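PDB 6HB0: ABC transporter periplasmic-binding protein YtfQ from Mycobacterium smegmatis, which probably binds a sugar, L-arabinofuranose being the likely one, outside the cell membrane and delivers it to an ABC transporter. Local coordinates for residues G59-I65 with P83-W89; V76-F81 with I101-L105; M198-L202 with A225-K231. One frame throughout, in Å; residues are numbered along the deposited sequence.

Contact 1: G59-I65 with P83-W89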
# COMPACT_ATOMS: atom_id res chain seq x y z
N GLY A 59 18.08 -1.34 -6.89
CA GLY A 59 18.05 -0.49 -5.69
C GLY A 59 18.77 0.86 -5.76
O GLY A 59 18.75 1.62 -4.79
N GLU A 60 19.38 1.20 -6.90
CA GLU A 60 20.33 2.31 -6.92
C GLU A 60 19.91 3.46 -7.82
O GLU A 60 19.68 3.25 -9.01
CB GLU A 60 21.72 1.80 -7.33
CG GLU A 60 22.56 1.46 -6.10
CD GLU A 60 23.77 0.59 -6.40
OE1 GLU A 60 24.28 -0.02 -5.42
OE2 GLU A 60 24.19 0.50 -7.58
N GLN A 61 19.90 4.68 -7.27
CA GLN A 61 19.47 5.83 -8.04
C GLN A 61 20.28 6.07 -9.32
O GLN A 61 19.70 6.40 -10.36
CB GLN A 61 19.46 7.10 -7.19
CG GLN A 61 18.90 8.29 -7.99
CD GLN A 61 18.81 9.54 -7.22
OE1 GLN A 61 19.77 9.93 -6.57
NE2 GLN A 61 17.65 10.20 -7.29
N GLU A 62 21.59 5.89 -9.28
CA GLU A 62 22.38 6.24 -10.47
C GLU A 62 22.04 5.31 -11.63
O GLU A 62 21.99 5.74 -12.76
CB GLU A 62 23.90 6.29 -10.17
CG GLU A 62 24.29 7.23 -8.99
CD GLU A 62 24.60 8.68 -9.36
OE1 GLU A 62 25.80 9.09 -9.27
OE2 GLU A 62 23.66 9.45 -9.69
N LYS A 63 21.76 4.05 -11.32
CA LYS A 63 21.32 3.08 -12.30
C LYS A 63 19.88 3.33 -12.80
O LYS A 63 19.57 3.09 -13.94
CB LYS A 63 21.45 1.69 -11.68
CG LYS A 63 21.33 0.56 -12.69
CD LYS A 63 22.40 -0.52 -12.53
CE LYS A 63 22.15 -1.70 -13.47
NZ LYS A 63 22.65 -2.98 -12.90
N GLN A 64 18.98 3.84 -11.94
CA GLN A 64 17.68 4.30 -12.43
C GLN A 64 17.81 5.50 -13.35
O GLN A 64 17.19 5.57 -14.39
CB GLN A 64 16.79 4.58 -11.23
CG GLN A 64 15.31 4.56 -11.53
CD GLN A 64 14.51 4.21 -10.30
OE1 GLN A 64 14.78 4.75 -9.22
NE2 GLN A 64 13.46 3.39 -10.47
N ILE A 65 18.65 6.46 -12.99
CA ILE A 65 18.94 7.59 -13.84
C ILE A 65 19.52 7.15 -15.20
O ILE A 65 19.11 7.68 -16.24
CB ILE A 65 19.84 8.62 -13.13
CG1 ILE A 65 19.03 9.35 -12.05
CG2 ILE A 65 20.44 9.64 -14.10
CD1 ILE A 65 19.88 10.16 -11.07
N PRO A 83 10.45 5.61 -8.23
CA PRO A 83 11.68 6.23 -7.71
C PRO A 83 12.24 5.47 -6.51
O PRO A 83 11.53 5.23 -5.56
CB PRO A 83 11.23 7.62 -7.26
CG PRO A 83 9.94 7.88 -7.97
CD PRO A 83 9.32 6.55 -8.25
N VAL A 84 13.51 5.10 -6.56
CA VAL A 84 14.12 4.41 -5.45
C VAL A 84 14.23 5.36 -4.26
O VAL A 84 14.17 4.93 -3.14
CB VAL A 84 15.49 3.81 -5.83
CG1 VAL A 84 16.40 4.79 -6.53
CG2 VAL A 84 16.22 3.32 -4.60
N VAL A 85 14.40 6.65 -4.53
CA VAL A 85 14.42 7.68 -3.50
C VAL A 85 13.58 8.86 -3.95
O VAL A 85 13.34 9.02 -5.16
CB VAL A 85 15.87 8.19 -3.16
CG1 VAL A 85 16.69 7.09 -2.51
CG2 VAL A 85 16.53 8.78 -4.38
N ARG A 86 13.16 9.70 -3.02
CA ARG A 86 12.32 10.87 -3.34
C ARG A 86 13.00 11.96 -4.11
O ARG A 86 12.32 12.69 -4.84
CB ARG A 86 11.80 11.54 -2.08
CG ARG A 86 10.77 10.79 -1.29
CD ARG A 86 10.26 11.65 -0.13
NE ARG A 86 9.28 12.64 -0.59
CZ ARG A 86 8.00 12.36 -0.87
NH1 ARG A 86 7.51 11.12 -0.72
NH2 ARG A 86 7.21 13.32 -1.32
N THR A 87 14.30 12.15 -3.91
CA THR A 87 14.99 13.36 -4.33
C THR A 87 16.09 13.13 -5.31
O THR A 87 16.66 12.06 -5.38
CB THR A 87 15.69 14.06 -3.12
OG1 THR A 87 14.79 14.12 -2.02
CG2 THR A 87 16.08 15.49 -3.48
N GLY A 88 16.42 14.16 -6.07
CA GLY A 88 17.54 14.12 -6.97
C GLY A 88 17.20 13.73 -8.39
O GLY A 88 18.07 13.34 -9.16
N TRP A 89 15.94 13.89 -8.76
CA TRP A 89 15.50 13.58 -10.10
C TRP A 89 15.43 14.76 -11.04
O TRP A 89 15.19 14.57 -12.24
CB TRP A 89 14.13 12.90 -10.06
CG TRP A 89 14.10 11.73 -9.19
CD1 TRP A 89 13.59 11.63 -7.92
CD2 TRP A 89 14.68 10.47 -9.49
NE1 TRP A 89 13.83 10.38 -7.42
CE2 TRP A 89 14.49 9.65 -8.37
CE3 TRP A 89 15.31 9.95 -10.62
CZ2 TRP A 89 14.88 8.35 -8.35
CZ3 TRP A 89 15.74 8.64 -10.57
CH2 TRP A 89 15.50 7.86 -9.46
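Gln61 lays its side chain over one face of the Trp89 indole, its amide plane standing almost upright on the ring at 81°. With CG anti to the backbone N (chi1 -176°), CG sits over the six-membered ring, 4.2 Å from its centroid, in a CH-pi contact. The amide NE2 rides above the same ring system, 3.4 Å from Trp89 CE2, and from there donates to Thr87 O at 2.8 Å. The indole is held by its own segment, since Trp89 NE1 donates in the ring plane to Val85 O at 2.7 Å. Gln64 crosses the indole at about a right angle, and its OE1 takes the backbone N-H of Val84 at 3.0 Å on a lone pair; its NE2 donates to Ser82 O and Ala25 O. Val84 points at the helix start, with CG1 3.6 Å from Gln61 CA and CG2 against Gly59 O. Ile65 CG1 packs on Trp89 CZ3 at 3.7 Å. In the N-terminal Rossmann-like lobe of this binding protein, two glutamines from the first turn of helix 61-73 thus satisfy backbone groups at the loop between strand 78-81 and helix 90-98: Gln64 is held at both ends of its amide, Gln61 through NE2.

Contact 2: V76-F81 with I101-L105; sequences VDVIAF and IPVIL
Phe81 and Leu105 are paired at the C-terminal end of two parallel strands, their side chains side by side and pointing the same way. From Phe81 CB, chi1 of 67° places CG between the backbone N and the carbonyl carbon, and the ring then reaches across to the neighbouring strand. CD1 comes within 4.0 Å of Leu105 CD2, and CE2 within 4.1 Å of it. CE1 meets the same methyl at 3.5 Å and also Val103 CG1 at 3.9 Å, while CZ, the tip, again touches Leu105 CD2. That methyl stands over the face in a CH-pi contact, 3.4 Å above the ring plane and offset toward the rim; the Trp89 ring meets Phe81 too. The backbone supplies the register: Ile79 N donates to Pro102 O at 3.0 Å, Ile104 N to Ile79 O at 2.9 Å, and Phe81 N to Ile104 O at 3.1 Å. Ile79, Phe81, Val103 and Leu105 share one sheet face, where Leu93 and Thr96 of helix 90-98 and Phe71 and Ile68 of helix 61-73 pack; Ala80 and Ile104 meet on the other. With helix 90-98 between them, the strands form a beta-alpha-beta crossover of the Rossmann-like lobe, strand 78-81 being flanked on its other edge by strand 21-26. Backbone hydrogen bonds set the alignment, and apolar side chains bury the sheet on both faces.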
# COMPACT_ATOMS: atom_id res chain seq x y z
N VAL A 76 11.61 6.22 -26.64
CA VAL A 76 10.31 5.73 -26.17
C VAL A 76 9.31 6.89 -26.17
O VAL A 76 9.70 8.06 -26.17
CB VAL A 76 10.38 5.08 -24.78
CG1 VAL A 76 11.39 3.95 -24.74
CG2 VAL A 76 10.70 6.11 -23.73
N ASP A 77 8.03 6.56 -26.17
CA ASP A 77 6.97 7.55 -26.18
C ASP A 77 6.67 8.11 -24.79
O ASP A 77 6.31 9.26 -24.65
CB ASP A 77 5.71 6.95 -26.77
CG ASP A 77 5.91 6.47 -28.24
OD1 ASP A 77 6.38 7.25 -29.07
OD2 ASP A 77 5.62 5.31 -28.53
N VAL A 78 6.82 7.26 -23.78
CA VAL A 78 6.49 7.58 -22.39
C VAL A 78 7.48 6.87 -21.49
O VAL A 78 7.91 5.77 -21.76
CB VAL A 78 5.07 7.08 -22.02
CG1 VAL A 78 4.68 7.52 -20.61
CG2 VAL A 78 4.05 7.61 -23.03
N ILE A 79 7.88 7.53 -20.41
CA ILE A 79 8.76 6.93 -19.43
C ILE A 79 8.00 6.92 -18.10
O ILE A 79 7.38 7.92 -17.70
CB ILE A 79 10.07 7.72 -19.28
CG1 ILE A 79 11.00 7.40 -20.44
CG2 ILE A 79 10.79 7.35 -17.97
CD1 ILE A 79 12.15 8.41 -20.56
N ALA A 80 8.02 5.79 -17.43
CA ALA A 80 7.50 5.71 -16.10
C ALA A 80 8.55 5.06 -15.25
O ALA A 80 9.33 4.23 -15.71
CB ALA A 80 6.21 4.90 -16.08
N PHE A 81 8.59 5.47 -13.99
CA PHE A 81 9.44 4.78 -13.05
C PHE A 81 8.94 4.91 -11.64
O PHE A 81 8.13 5.76 -11.32
CB PHE A 81 10.89 5.25 -13.15
CG PHE A 81 11.13 6.67 -12.72
CD1 PHE A 81 10.81 7.73 -13.56
CD2 PHE A 81 11.82 6.95 -11.53
CE1 PHE A 81 11.07 9.02 -13.21
CE2 PHE A 81 12.09 8.26 -11.18
CZ PHE A 81 11.69 9.29 -12.01
N ILE A 101 9.50 13.72 -23.88
CA ILE A 101 8.96 12.46 -23.42
C ILE A 101 8.24 12.68 -22.07
O ILE A 101 8.87 13.05 -21.06
CB ILE A 101 10.06 11.44 -23.26
CG1 ILE A 101 10.74 11.21 -24.62
CG2 ILE A 101 9.49 10.12 -22.80
CD1 ILE A 101 11.93 10.30 -24.56
N PRO A 102 6.93 12.44 -22.04
CA PRO A 102 6.21 12.56 -20.75
C PRO A 102 6.64 11.51 -19.76
O PRO A 102 7.00 10.40 -20.15
CB PRO A 102 4.75 12.30 -21.12
CG PRO A 102 4.68 12.29 -22.62
CD PRO A 102 6.04 12.01 -23.15
N VAL A 103 6.55 11.85 -18.49
CA VAL A 103 6.92 10.98 -17.40
C VAL A 103 5.79 10.74 -16.41
O VAL A 103 5.13 11.65 -15.99
CB VAL A 103 8.06 11.61 -16.63
CG1 VAL A 103 8.38 10.78 -15.36
CG2 VAL A 103 9.28 11.65 -17.58
N ILE A 104 5.64 9.49 -16.00
CA ILE A 104 4.69 9.09 -15.00
C ILE A 104 5.46 8.46 -13.86
O ILE A 104 6.26 7.54 -14.08
CB ILE A 104 3.73 8.03 -15.57
CG1 ILE A 104 2.97 8.60 -16.76
CG2 ILE A 104 2.76 7.55 -14.51
CD1 ILE A 104 1.98 7.62 -17.31
N LEU A 105 5.19 8.93 -12.65
CA LEU A 105 5.77 8.31 -11.43
C LEU A 105 4.85 7.30 -10.80
O LEU A 105 3.64 7.55 -10.69
CB LEU A 105 6.02 9.40 -10.40
CG LEU A 105 6.96 10.49 -10.86
CD1 LEU A 105 7.12 11.56 -9.82
CD2 LEU A 105 8.31 9.91 -11.25

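Contact 3: M198-L202 with A225-K231; sequences MEAFL and AIEAAGK
With chi1 at -169°, Met198 CG lies beside the carbonyl carbon, and the bend at chi2 (68°) then turns the thioether so that its terminal methyl reaches Ile226. CE lies 3.8 Å from both Ile226 CG1 and Ile226 CD1, the two side chains crossing at a slant, while Met198 CB packs 3.8 Å from Ala225 CB. The small Ala225 methyl is thereby shared, for Glu199 CG also approaches it, at 4.0 Å. One turn further on, Leu202 lies along the last turn of the second helix, its CD1 3.7 Å from Ala225 O and 4.0 Å from Ala229 CB. The Leu202 and Lys231 side chains pass in opposite directions, and CD2 comes within 4.2 Å of Lys231 CD, a loose contact. That helix ends in a Schellman motif: Gly230, at positive phi, is the C-prime residue, with Lys231 N bonded to Ile226 O and Gly230 N to Glu227 O. Helices 191-204 and 216-228 are successive, with strand 210-213 between them in sequence, in the lobe whose sheet contains strands 148-154 and 210-213. Their side-chain contacts are apolar, and the one carbonyl touched, Ala225 O, accepts the N-H of Ala229 within its helix; the packing, away from the metal sites, rests on shape and dispersion instead of directional bonds.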
# COMPACT_ATOMS: atom_id res chain seq x y z
N MET A 198 2.71 -7.09 21.89
CA MET A 198 1.41 -7.35 22.46
C MET A 198 1.53 -8.00 23.85
O MET A 198 0.71 -7.72 24.74
CB MET A 198 0.59 -8.26 21.54
CG MET A 198 -0.86 -8.36 21.94
SD MET A 198 -1.74 -6.84 21.70
CE MET A 198 -3.12 -7.03 22.83
N GLU A 199 2.50 -8.89 24.04
CA GLU A 199 2.73 -9.47 25.39
C GLU A 199 3.00 -8.35 26.36
O GLU A 199 2.45 -8.30 27.46
CB GLU A 199 3.90 -10.47 25.42
CG GLU A 199 3.64 -11.83 24.76
CD GLU A 199 4.95 -12.56 24.35
OE1 GLU A 199 6.07 -12.18 24.84
OE2 GLU A 199 4.88 -13.52 23.54
N ALA A 200 3.86 -7.42 25.96
CA ALA A 200 4.20 -6.30 26.82
C ALA A 200 2.97 -5.45 27.14
O ALA A 200 2.81 -4.99 28.25
CB ALA A 200 5.25 -5.42 26.16
N PHE A 201 2.13 -5.21 26.14
CA PHE A 201 0.94 -4.41 26.33
C PHE A 201 -0.02 -5.10 27.33
O PHE A 201 -0.65 -4.43 28.16
CB PHE A 201 0.19 -4.21 25.01
CG PHE A 201 0.82 -3.26 24.05
CD1 PHE A 201 1.80 -2.36 24.43
CD2 PHE A 201 0.36 -3.21 22.75
CE1 PHE A 201 2.30 -1.43 23.56
CE2 PHE A 201 0.89 -2.30 21.85
CZ PHE A 201 1.84 -1.39 22.27
N LEU A 202 -0.21 -6.39 27.18
CA LEU A 202 -1.05 -7.20 28.05
C LEU A 202 -0.56 -7.14 29.51
O LEU A 202 -1.36 -7.24 30.44
CB LEU A 202 -1.11 -8.64 27.59
CG LEU A 202 -1.94 -8.89 26.30
CD1 LEU A 202 -1.54 -10.22 25.66
CD2 LEU A 202 -3.43 -8.83 26.55
N ALA A 225 -0.46 -13.73 20.94
CA ALA A 225 -0.18 -13.30 22.31
C ALA A 225 -1.47 -13.25 23.11
O ALA A 225 -1.50 -13.61 24.29
CB ALA A 225 0.51 -11.95 22.35
N ILE A 226 -2.52 -12.79 22.46
CA ILE A 226 -3.82 -12.68 23.09
C ILE A 226 -4.32 -14.06 23.46
O ILE A 226 -4.81 -14.26 24.58
CB ILE A 226 -4.82 -11.93 22.16
CG1 ILE A 226 -4.40 -10.49 22.05
CG2 ILE A 226 -6.23 -11.91 22.78
CD1 ILE A 226 -5.04 -9.72 20.95
N GLU A 227 -4.18 -15.02 22.54
CA GLU A 227 -4.53 -16.39 22.81
C GLU A 227 -3.68 -16.98 23.95
O GLU A 227 -4.22 -17.64 24.84
CB GLU A 227 -4.40 -17.24 21.53
CG GLU A 227 -5.56 -17.04 20.58
CD GLU A 227 -5.43 -17.68 19.19
OE1 GLU A 227 -4.32 -17.88 18.64
OE2 GLU A 227 -6.49 -17.91 18.59
N ALA A 228 -2.38 -16.74 23.96
CA ALA A 228 -1.52 -17.32 25.00
C ALA A 228 -1.92 -16.79 26.38
O ALA A 228 -1.83 -17.49 27.37
CB ALA A 228 -0.05 -17.08 24.71
N ALA A 229 -2.39 -15.55 26.43
CA ALA A 229 -2.88 -14.96 27.67
C ALA A 229 -4.27 -15.47 28.05
O ALA A 229 -4.89 -14.93 28.98
CB ALA A 229 -2.91 -13.44 27.55
N GLY A 230 -4.76 -16.50 27.35
CA GLY A 230 -6.09 -17.06 27.60
C GLY A 230 -7.23 -16.13 27.25
O GLY A 230 -8.32 -16.29 27.76
N LYS A 231 -7.00 -15.15 26.38
CA LYS A 231 -8.07 -14.29 25.89
C LYS A 231 -8.42 -14.65 24.45
O LYS A 231 -7.69 -15.37 23.78
CB LYS A 231 -7.66 -12.82 26.01
CG LYS A 231 -7.69 -12.28 27.44
CD LYS A 231 -6.67 -11.18 27.69
CE LYS A 231 -6.66 -10.69 29.14
NZ LYS A 231 -7.91 -9.97 29.51

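In the fold
Contacts 1 and 2 form one continuous patch, with centres 15 Å apart and their segments alternating along the chain. Trp89 of contact 1 meets the Phe81 ring of contact 2, CE3 to CE2 at 3.7 Å, with planes at about 55°, and Gln64 CD lies 4.0 Å from Phe81 CD2. The loop that follows strand 78-81 is thus packed directly on the sheet's hydrophobic layer. Contact 3 lies in the other lobe, on the far side of the chain's centre from contact 2: its centre is about 42 Å from that of contact 1 and 50 Å from that of contact 2. Near contact 1, the Trp89 side chain is about 9 Å from that of Asp114, which shares a zinc site with Asp90, its metal not bound to this chain.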